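Local coordinates for protein ancestral D-type dye decolorizing peroxidase (Geotrichum candidum, PDB 7ANV) that probably uses its bound heme and hydrogen peroxide to oxidise dyes and other substrates, as a D-type dye-decolorizing peroxidase, at residues A[32-37]-A[171-176]; A[39-44]-A[163-168]; A[21-26]-A[368-373]. All coordinates share one frame; numbering follows the deposited sequence. Where two conformers were deposited one is given.

How the interactions relate
Interactions 1 and 2 lie together at the periphery of the chain, their centres about 8 Å apart. Both use helix 31-41, and S173 N probably bonds F165 O where they meet. Each is partly buried. Interaction 1 mixes one side-chain hydrogen bond with apolar packing, while interaction 2 is mainly apolar, with no hydrogen bond across it. Interaction 3 lies deep inside, about 22 Å from interaction 1 between centres. It sets a strand of the N-terminal sheet against one of the second sheet, with a glutamate and a tyrosine packed on one isoleucine. Strands 20-28 and 174-183, neighbours in one sheet, tie interaction 3 to interaction 1.

Interaction 1: residues A[32-37]-A[171-176]; sequences AAFRKH and HASIHE
S173 sits against one side of the helical segment 32-37 and touches three of its residues. Its OG is hydrogen-bonded to H37 ND1 at 2.7 Å. The angle is 151°, and either atom could be the donor. OG lies at the edge of the imidazole, near its plane. The serine takes a chi1 of 63°, which places OG between its own N and carbonyl carbon and turns it to the histidine. H37 has CG beside its backbone N (chi1 -68°), and this brings its ND1-CE1 edge to the loop. The same edge also meets the H171 carbonyl, with CE1 3.1 Å from H171 O. A33 O stands over one face of the ring.

The tightest packing lies beside this bond. S173 CB is 3.4 Å from F34 N and 3.8 Å from A33 CB. F34 and I174 meet close by: I174 CG2 comes to the edge of the phenyl ring, 3.4 Å from F34 CD1. F34, S173 and I174 are all buried.

The other side is looser. The H171 side chain is exposed, and its ring leads away from the helix. H37 is partly exposed, while its partner S173 is buried.

S173 OG has a second, weak hydrogen bond to F165 O. The F34 ring also meets the F165 ring, and it touches I28 and L92. I174 packs on F24 and F26 of strand 20-28. The contact thus joins helix 31-41 to the loop leading into strand 174-183 and to the first residue of that strand, beside the end of helix 151-164.

Interaction 2: residues A[39-44]-A[163-168]; sequences KQLIPL and AIFGVG
I164 points its two branches at the end of helix 31-41 and the turn after it. Its CG2 is anti to the backbone N and packs 3.9 Å from Q40 CB, and equally near L41 N. Its CG1 arm lies beside the backbone N (chi1 -73°) and is extended at chi2. This carries CD1 out to L44, where CD1 and L44 CD2 meet tip to tip at 3.8 Å. CD1 also lies near Q40 O.

L41 has CG anti to its backbone N (chi1 -178°), and its CD2 reaches the edge of the F165 ring, in plane. CD2 is 3.8 Å from F165 CE2. The two side chains cross at about a right angle. One face of the F165 ring carries CG2 of its neighbour I164, offset toward the rim. Of the Q40 side chain, CB makes the contact. In the conformer given, the chain bends at chi2 and its amide leads away. L41 and F165 are buried, whereas Q40 is exposed.

L41 and L44 also touch I161. Helix 151-164 ends in a Schellman motif with G166 at C-prime. Its last turn packs through apolar groups on helix 31-41 and the 3-10 turn 42-44, within the alpha+beta barrel domain of this peroxidase family.

Interaction 3: residues A[21-26]-A[368-373]; sequences ETYFFF and RGIPYG
I370 packs against E21 and Y23, two side chains that leave strand 20-28 on the same side.

The apolar contacts centre on the isoleucine. I370 CG2 lies at the edge of the Y23 ring, near its plane, 4.2 Å from Y23 CE1. The other branch of I370 is extended: CG1 is anti to the backbone N (chi1 -172°), and CD1 comes 4.0 Å from E21 CB. The E21 and I370 side chains lie obliquely to each other. E21, Y23 and I370 are all buried.

The polar groups meet segment 368-373 without a hydrogen bond across the contact. E21 is fully stretched, with chi1 -175° and chi2 178°, and this brings OE1 to 3.6 Å from I370 CG2. Y23 OH lies 2.9 Å from E21 OE1, a weak and uncertain hydrogen bond. Y23 OH is also 3.9 Å from R368 O.

The charge of E21 is met by K18, whose NZ forms a salt bridge to OE1 and hydrogen bonds to R368 O and G369 O, linking the carboxylate to the backbone of segment 368-373. The R368 side chain, about 10 Å from the heme, turns elsewhere, to D11 O and I12 O. Y23 also meets F251 edge-to-face.

Strand 20-28 belongs to one four-stranded antiparallel sheet, and strand 366-372 is an outermost strand of the other. The contact joins the two sheets of the duplicated ferredoxin-like fold typical of dye-decolorizing peroxidases.

Interaction 1: residues A[32-37]-A[171-176]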
loop_
_atom_site.group_PDB
_atom_site.type_symbol
_atom_site.label_atom_id
_atom_site.label_comp_id
_atom_site.label_asym_id
_atom_site.label_seq_id
_atom_site.Cartn_x
_atom_site.Cartn_y
_atom_site.Cartn_z
ATOM N N ALA A 32 18.033 -27.225 -1.527
ATOM C CA ALA A 32 19.398 -27.251 -2.095
ATOM C C ALA A 32 19.352 -26.775 -3.541
ATOM O O ALA A 32 20.147 -25.878 -3.914
ATOM C CB ALA A 32 19.994 -28.616 -1.976
ATOM N N ALA A 33 18.384 -27.253 -4.315
ATOM C CA ALA A 33 18.294 -26.856 -5.734
ATOM C C ALA A 33 17.913 -25.388 -5.812
ATOM O O ALA A 33 18.462 -24.665 -6.653
ATOM C CB ALA A 33 17.309 -27.719 -6.470
ATOM N N PHE A 34 17.003 -24.944 -4.949
ATOM C CA PHE A 34 16.532 -23.541 -4.941
ATOM C C PHE A 34 17.715 -22.583 -4.732
ATOM O O PHE A 34 17.838 -21.562 -5.415
ATOM C CB PHE A 34 15.459 -23.303 -3.883
ATOM C CG PHE A 34 15.046 -21.851 -3.837
ATOM C CD1 PHE A 34 14.090 -21.352 -4.713
ATOM C CD2 PHE A 34 15.647 -20.962 -2.957
ATOM C CE1 PHE A 34 13.725 -20.012 -4.693
ATOM C CE2 PHE A 34 15.328 -19.616 -2.983
ATOM C CZ PHE A 34 14.333 -19.141 -3.813
ATOM N N ARG A 35 18.610 -22.922 -3.816
ATOM C CA ARG A 35 19.750 -22.042 -3.493
ATOM C C ARG A 35 20.685 -21.984 -4.706
ATOM O O ARG A 35 21.244 -20.903 -4.956
ATOM C CB ARG A 35 20.421 -22.460 -2.185
ATOM C CG ARG A 35 19.518 -22.366 -0.964
ATOM C CD ARG A 35 20.257 -22.669 0.335
ATOM N NE ARG A 35 21.191 -21.592 0.656
ATOM C CZ ARG A 35 22.369 -21.726 1.289
ATOM N NH1 ARG A 35 22.807 -22.911 1.709
ATOM N NH2 ARG A 35 23.124 -20.655 1.492
ATOM N N LYS A 36 20.836 -23.067 -5.468
ATOM C CA LYS A 36 21.686 -23.081 -6.695
ATOM C C LYS A 36 21.015 -22.244 -7.767
ATOM O O LYS A 36 21.710 -21.414 -8.397
ATOM C CB LYS A 36 21.853 -24.502 -7.249
ATOM C CG LYS A 36 22.714 -25.388 -6.378
ATOM C CD LYS A 36 24.084 -24.785 -6.131
ATOM C CE LYS A 36 25.092 -25.803 -5.646
ATOM N NZ LYS A 36 26.114 -25.169 -4.784
ATOM N N HIS A 37 19.709 -22.458 -7.970
ATOM C CA HIS A 37 18.894 -21.722 -8.967
ATOM C C HIS A 37 18.938 -20.220 -8.707
ATOM O O HIS A 37 19.066 -19.436 -9.665
ATOM C CB HIS A 37 17.456 -22.235 -8.965
ATOM C CG HIS A 37 17.345 -23.632 -9.477
ATOM N ND1 HIS A 37 16.192 -24.388 -9.329
ATOM C CD2 HIS A 37 18.234 -24.404 -10.152
ATOM C CE1 HIS A 37 16.398 -25.561 -9.902
ATOM N NE2 HIS A 37 17.629 -25.601 -10.412
ATOM N N HIS A 171 13.769 -30.595 -12.944
ATOM C CA HIS A 171 14.693 -29.839 -12.052
ATOM C C HIS A 171 13.929 -28.852 -11.153
ATOM O O HIS A 171 14.617 -28.098 -10.425
ATOM C CB HIS A 171 15.782 -29.104 -12.859
ATOM C CG HIS A 171 16.674 -30.054 -13.603
ATOM N ND1 HIS A 171 17.663 -30.782 -12.993
ATOM C CD2 HIS A 171 16.675 -30.438 -14.895
ATOM C CE1 HIS A 171 18.241 -31.577 -13.881
ATOM N NE2 HIS A 171 17.643 -31.387 -15.063
ATOM N N ALA A 172 12.599 -28.781 -11.187
ATOM C CA ALA A 172 11.853 -27.739 -10.435
ATOM C C ALA A 172 12.308 -27.720 -8.967
ATOM O O ALA A 172 12.335 -28.791 -8.306
ATOM C CB ALA A 172 10.365 -27.952 -10.514
ATOM N N SER A 173 12.584 -26.534 -8.445
ATOM C CA SER A 173 12.926 -26.287 -7.031
ATOM C C SER A 173 11.779 -25.555 -6.338
ATOM O O SER A 173 11.851 -25.397 -5.108
ATOM C CB SER A 173 14.240 -25.536 -6.912
ATOM O OG SER A 173 14.157 -24.237 -7.519
ATOM N N ILE A 174 10.787 -25.067 -7.082
ATOM C CA ILE A 174 9.618 -24.344 -6.516
ATOM C C ILE A 174 8.352 -24.830 -7.208
ATOM O O ILE A 174 8.445 -25.368 -8.327
ATOM C CB ILE A 174 9.778 -22.818 -6.678
ATOM C CG1 ILE A 174 9.634 -22.371 -8.134
ATOM C CG2 ILE A 174 11.108 -22.377 -6.102
ATOM C CD1 ILE A 174 9.832 -20.879 -8.318
ATOM N N HIS A 175 7.232 -24.579 -6.547
ATOM C CA HIS A 175 5.851 -24.874 -6.988
ATOM C C HIS A 175 5.107 -23.541 -6.917
ATOM O O HIS A 175 5.191 -22.838 -5.867
ATOM C CB HIS A 175 5.245 -25.984 -6.105
ATOM C CG HIS A 175 3.751 -26.103 -6.157
ATOM N ND1 HIS A 175 3.097 -26.811 -7.149
ATOM C CD2 HIS A 175 2.773 -25.609 -5.353
ATOM C CE1 HIS A 175 1.793 -26.738 -6.969
ATOM N NE2 HIS A 175 1.565 -26.002 -5.880
ATOM N N GLU A 176 4.370 -23.198 -7.954
ATOM C CA GLU A 176 3.503 -21.990 -7.978
ATOM C C GLU A 176 2.326 -22.215 -7.017
ATOM O O GLU A 176 1.618 -23.232 -7.178
ATOM C CB GLU A 176 3.039 -21.771 -9.407
ATOM C CG GLU A 176 2.095 -20.590 -9.564
ATOM C CD GLU A 176 1.471 -20.508 -10.936
ATOM O OE1 GLU A 176 2.046 -21.112 -11.906
ATOM O OE2 GLU A 176 0.426 -19.830 -11.040
#

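Interaction 2: residues A[39-44]-A[163-168]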
loop_
_atom_site.group_PDB
_atom_site.type_symbol
_atom_site.label_atom_id
_atom_site.label_comp_id
_atom_site.label_asym_id
_atom_site.label_seq_id
_atom_site.Cartn_x
_atom_site.Cartn_y
_atom_site.Cartn_z
ATOM N N LYS A 39 21.221 -18.384 -7.622
ATOM C CA LYS A 39 22.482 -17.786 -8.132
ATOM C C LYS A 39 22.265 -17.242 -9.558
ATOM O O LYS A 39 22.815 -16.182 -9.897
ATOM C CB LYS A 39 23.612 -18.806 -8.077
ATOM C CG LYS A 39 24.988 -18.176 -8.110
ATOM C CD LYS A 39 26.177 -19.126 -7.962
ATOM C CE LYS A 39 27.404 -18.341 -7.525
ATOM N NZ LYS A 39 28.668 -19.118 -7.607
ATOM N N GLN A 40 21.468 -17.946 -10.359
ATOM C CA GLN A 40 21.162 -17.580 -11.758
ATOM C C GLN A 40 20.076 -16.500 -11.803
ATOM O O GLN A 40 20.058 -15.754 -12.787
ATOM C CB GLN A 40 20.775 -18.834 -12.540
ATOM C CG GLN A 40 21.794 -19.952 -12.375
ATOM C CD GLN A 40 23.138 -19.511 -12.884
ATOM O OE1 GLN A 40 23.227 -18.877 -13.936
ATOM N NE2 GLN A 40 24.189 -19.813 -12.132
ATOM N N LEU A 41 19.248 -16.359 -10.769
ATOM C CA LEU A 41 18.242 -15.264 -10.746
ATOM C C LEU A 41 18.925 -13.929 -10.425
ATOM O O LEU A 41 18.447 -12.899 -10.872
ATOM C CB LEU A 41 17.140 -15.566 -9.734
ATOM C CG LEU A 41 16.038 -14.512 -9.666
ATOM C CD1 LEU A 41 15.209 -14.513 -10.939
ATOM C CD2 LEU A 41 15.144 -14.707 -8.436
ATOM N N ILE A 42 19.952 -13.933 -9.597
ATOM C CA ILE A 42 20.519 -12.665 -9.057
ATOM C C ILE A 42 20.824 -11.652 -10.163
ATOM O O ILE A 42 20.504 -10.470 -10.004
ATOM C CB ILE A 42 21.679 -12.941 -8.093
ATOM C CG1 ILE A 42 21.088 -13.583 -6.836
ATOM C CG2 ILE A 42 22.404 -11.649 -7.752
ATOM C CD1 ILE A 42 22.089 -14.145 -5.875
ATOM N N PRO A 43 21.451 -12.018 -11.303
ATOM C CA PRO A 43 21.694 -11.040 -12.366
ATOM C C PRO A 43 20.433 -10.392 -12.946
ATOM O O PRO A 43 20.555 -9.375 -13.540
ATOM C CB PRO A 43 22.346 -11.860 -13.496
ATOM C CG PRO A 43 22.964 -13.051 -12.771
ATOM C CD PRO A 43 22.044 -13.335 -11.605
ATOM N N LEU A 44 19.259 -10.981 -12.764
ATOM C CA LEU A 44 17.966 -10.464 -13.300
ATOM C C LEU A 44 17.361 -9.484 -12.303
ATOM O O LEU A 44 16.407 -8.784 -12.692
ATOM C CB LEU A 44 16.972 -11.600 -13.533
ATOM C CG LEU A 44 17.140 -12.401 -14.826
ATOM C CD1 LEU A 44 18.459 -13.103 -14.872
ATOM C CD2 LEU A 44 16.018 -13.400 -14.976
ATOM N N ALA A 163 12.238 -20.952 -15.995
ATOM C CA ALA A 163 13.326 -21.835 -16.484
ATOM C C ALA A 163 14.424 -21.915 -15.420
ATOM O O ALA A 163 14.997 -23.017 -15.181
ATOM C CB ALA A 163 13.892 -21.332 -17.797
ATOM N N ILE A 164 14.786 -20.770 -14.873
ATOM C CA ILE A 164 15.877 -20.702 -13.858
ATOM C C ILE A 164 15.516 -21.628 -12.701
ATOM O O ILE A 164 16.410 -22.311 -12.222
ATOM C CB ILE A 164 16.151 -19.261 -13.454
ATOM C CG1 ILE A 164 16.868 -18.523 -14.582
ATOM C CG2 ILE A 164 16.911 -19.147 -12.135
ATOM C CD1 ILE A 164 16.811 -17.021 -14.403
ATOM N N PHE A 165 14.262 -21.659 -12.239
ATOM C CA PHE A 165 13.835 -22.510 -11.095
ATOM C C PHE A 165 13.324 -23.887 -11.546
ATOM O O PHE A 165 12.827 -24.659 -10.713
ATOM C CB PHE A 165 12.815 -21.751 -10.241
ATOM C CG PHE A 165 13.474 -20.608 -9.508
ATOM C CD1 PHE A 165 14.314 -20.855 -8.440
ATOM C CD2 PHE A 165 13.350 -19.298 -9.948
ATOM C CE1 PHE A 165 14.953 -19.818 -7.769
ATOM C CE2 PHE A 165 14.019 -18.269 -9.293
ATOM C CZ PHE A 165 14.821 -18.526 -8.209
ATOM N N GLY A 166 13.441 -24.210 -12.825
ATOM C CA GLY A 166 13.102 -25.548 -13.335
ATOM C C GLY A 166 11.608 -25.826 -13.362
ATOM O O GLY A 166 11.232 -27.017 -13.519
ATOM N N VAL A 167 10.768 -24.790 -13.296
ATOM C CA VAL A 167 9.288 -24.940 -13.270
ATOM C C VAL A 167 8.846 -25.584 -14.582
ATOM O O VAL A 167 9.226 -25.071 -15.639
ATOM C CB VAL A 167 8.570 -23.607 -13.024
ATOM C CG1 VAL A 167 7.059 -23.727 -13.172
ATOM C CG2 VAL A 167 8.954 -23.058 -11.659
ATOM N N GLY A 168 8.031 -26.628 -14.508
ATOM C CA GLY A 168 7.530 -27.349 -15.693
ATOM C C GLY A 168 8.441 -28.479 -16.145
ATOM O O GLY A 168 8.187 -29.044 -17.229
#

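Interaction 3: residues A[21-26]-A[368-373]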
loop_
_atom_site.group_PDB
_atom_site.type_symbol
_atom_site.label_atom_id
_atom_site.label_comp_id
_atom_site.label_asym_id
_atom_site.label_seq_id
_atom_site.Cartn_x
_atom_site.Cartn_y
_atom_site.Cartn_z
ATOM N N GLU A 21 2.018 -5.796 -13.739
ATOM C CA GLU A 21 2.950 -6.422 -12.787
ATOM C C GLU A 21 2.325 -7.745 -12.382
ATOM O O GLU A 21 1.129 -7.742 -12.058
ATOM C CB GLU A 21 3.160 -5.478 -11.600
ATOM C CG GLU A 21 4.201 -5.949 -10.611
ATOM C CD GLU A 21 4.381 -4.925 -9.489
ATOM O OE1 GLU A 21 3.407 -4.161 -9.220
ATOM O OE2 GLU A 21 5.469 -4.928 -8.876
ATOM N N THR A 22 3.128 -8.796 -12.305
ATOM C CA THR A 22 2.655 -10.120 -11.895
ATOM C C THR A 22 3.367 -10.478 -10.601
ATOM O O THR A 22 4.573 -10.225 -10.468
ATOM C CB THR A 22 2.875 -11.166 -12.988
ATOM O OG1 THR A 22 1.971 -10.863 -14.049
ATOM C CG2 THR A 22 2.588 -12.555 -12.464
ATOM N N TYR A 23 2.602 -10.948 -9.627
ATOM C CA TYR A 23 3.131 -11.499 -8.369
ATOM C C TYR A 23 3.046 -13.012 -8.468
ATOM O O TYR A 23 1.938 -13.533 -8.587
ATOM C CB TYR A 23 2.303 -10.920 -7.227
ATOM C CG TYR A 23 2.512 -9.454 -7.062
ATOM C CD1 TYR A 23 1.742 -8.553 -7.766
ATOM C CD2 TYR A 23 3.448 -8.971 -6.176
ATOM C CE1 TYR A 23 1.930 -7.190 -7.643
ATOM C CE2 TYR A 23 3.638 -7.612 -6.030
ATOM C CZ TYR A 23 2.868 -6.727 -6.748
ATOM O OH TYR A 23 3.030 -5.381 -6.622
ATOM N N PHE A 24 4.198 -13.671 -8.415
ATOM C CA PHE A 24 4.329 -15.149 -8.485
ATOM C C PHE A 24 4.673 -15.653 -7.085
ATOM O O PHE A 24 5.841 -15.507 -6.617
ATOM C CB PHE A 24 5.369 -15.481 -9.554
ATOM C CG PHE A 24 5.580 -16.938 -9.787
ATOM C CD1 PHE A 24 6.418 -17.670 -8.967
ATOM C CD2 PHE A 24 5.012 -17.552 -10.882
ATOM C CE1 PHE A 24 6.657 -19.014 -9.252
ATOM C CE2 PHE A 24 5.251 -18.890 -11.151
ATOM C CZ PHE A 24 6.063 -19.612 -10.321
ATOM N N PHE A 25 3.664 -16.195 -6.398
ATOM C CA PHE A 25 3.819 -16.663 -4.999
ATOM C C PHE A 25 4.213 -18.132 -5.089
ATOM O O PHE A 25 3.580 -18.926 -5.819
ATOM C CB PHE A 25 2.530 -16.501 -4.201
ATOM C CG PHE A 25 2.105 -15.071 -4.055
ATOM C CD1 PHE A 25 2.616 -14.297 -3.019
ATOM C CD2 PHE A 25 1.199 -14.500 -4.922
ATOM C CE1 PHE A 25 2.213 -12.987 -2.869
ATOM C CE2 PHE A 25 0.820 -13.176 -4.780
ATOM C CZ PHE A 25 1.295 -12.429 -3.735
ATOM N N PHE A 26 5.283 -18.504 -4.414
ATOM C CA PHE A 26 5.838 -19.858 -4.590
ATOM C C PHE A 26 6.119 -20.514 -3.254
ATOM O O PHE A 26 6.274 -19.858 -2.223
ATOM C CB PHE A 26 7.106 -19.828 -5.449
ATOM C CG PHE A 26 8.246 -19.063 -4.824
ATOM C CD1 PHE A 26 9.171 -19.701 -4.005
ATOM C CD2 PHE A 26 8.414 -17.714 -5.092
ATOM C CE1 PHE A 26 10.223 -18.998 -3.437
ATOM C CE2 PHE A 26 9.453 -17.011 -4.507
ATOM C CZ PHE A 26 10.358 -17.649 -3.694
ATOM N N ARG A 368 3.809 0.645 -3.176
ATOM C CA ARG A 368 4.188 0.231 -4.548
ATOM C C ARG A 368 3.116 -0.673 -5.131
ATOM O O ARG A 368 3.491 -1.607 -5.921
ATOM C CB ARG A 368 5.536 -0.500 -4.592
ATOM C CG ARG A 368 6.709 0.328 -4.111
ATOM C CD ARG A 368 7.108 1.465 -5.015
ATOM N NE ARG A 368 8.312 2.055 -4.470
ATOM C CZ ARG A 368 8.623 3.327 -4.503
ATOM N NH1 ARG A 368 7.784 4.206 -5.005
ATOM N NH2 ARG A 368 9.730 3.746 -3.928
ATOM N N GLY A 369 1.871 -0.401 -4.793
ATOM C CA GLY A 369 0.789 -1.313 -5.224
ATOM C C GLY A 369 0.445 -1.107 -6.693
ATOM O O GLY A 369 1.080 -0.274 -7.404
ATOM N N ILE A 370 -0.569 -1.808 -7.155
ATOM C CA ILE A 370 -1.091 -1.665 -8.535
ATOM C C ILE A 370 -2.534 -2.139 -8.496
ATOM O O ILE A 370 -2.843 -3.102 -7.802
ATOM C CB ILE A 370 -0.222 -2.454 -9.536
ATOM C CG1 ILE A 370 -0.614 -2.167 -10.972
ATOM C CG2 ILE A 370 -0.223 -3.931 -9.202
ATOM C CD1 ILE A 370 0.355 -2.704 -11.993
ATOM N N PRO A 371 -3.453 -1.480 -9.234
ATOM C CA PRO A 371 -4.791 -2.016 -9.380
ATOM C C PRO A 371 -4.778 -3.404 -10.045
ATOM O O PRO A 371 -3.829 -3.727 -10.773
ATOM C CB PRO A 371 -5.466 -0.982 -10.295
ATOM C CG PRO A 371 -4.714 0.271 -10.046
ATOM C CD PRO A 371 -3.284 -0.178 -9.871
ATOM N N TYR A 372 -5.840 -4.174 -9.834
ATOM C CA TYR A 372 -6.074 -5.420 -10.587
ATOM C C TYR A 372 -7.521 -5.476 -11.044
ATOM O O TYR A 372 -8.431 -4.881 -10.448
ATOM C CB TYR A 372 -5.727 -6.651 -9.755
ATOM C CG TYR A 372 -6.722 -6.995 -8.683
ATOM C CD1 TYR A 372 -6.620 -6.491 -7.388
ATOM C CD2 TYR A 372 -7.759 -7.874 -8.959
ATOM C CE1 TYR A 372 -7.539 -6.850 -6.404
ATOM C CE2 TYR A 372 -8.668 -8.254 -7.987
ATOM C CZ TYR A 372 -8.574 -7.726 -6.704
ATOM O OH TYR A 372 -9.470 -8.134 -5.752
ATOM N N GLY A 373 -7.704 -6.255 -12.096
ATOM C CA GLY A 373 -9.045 -6.620 -12.572
ATOM C C GLY A 373 -9.529 -5.689 -13.667
ATOM O O GLY A 373 -8.944 -4.647 -13.975
#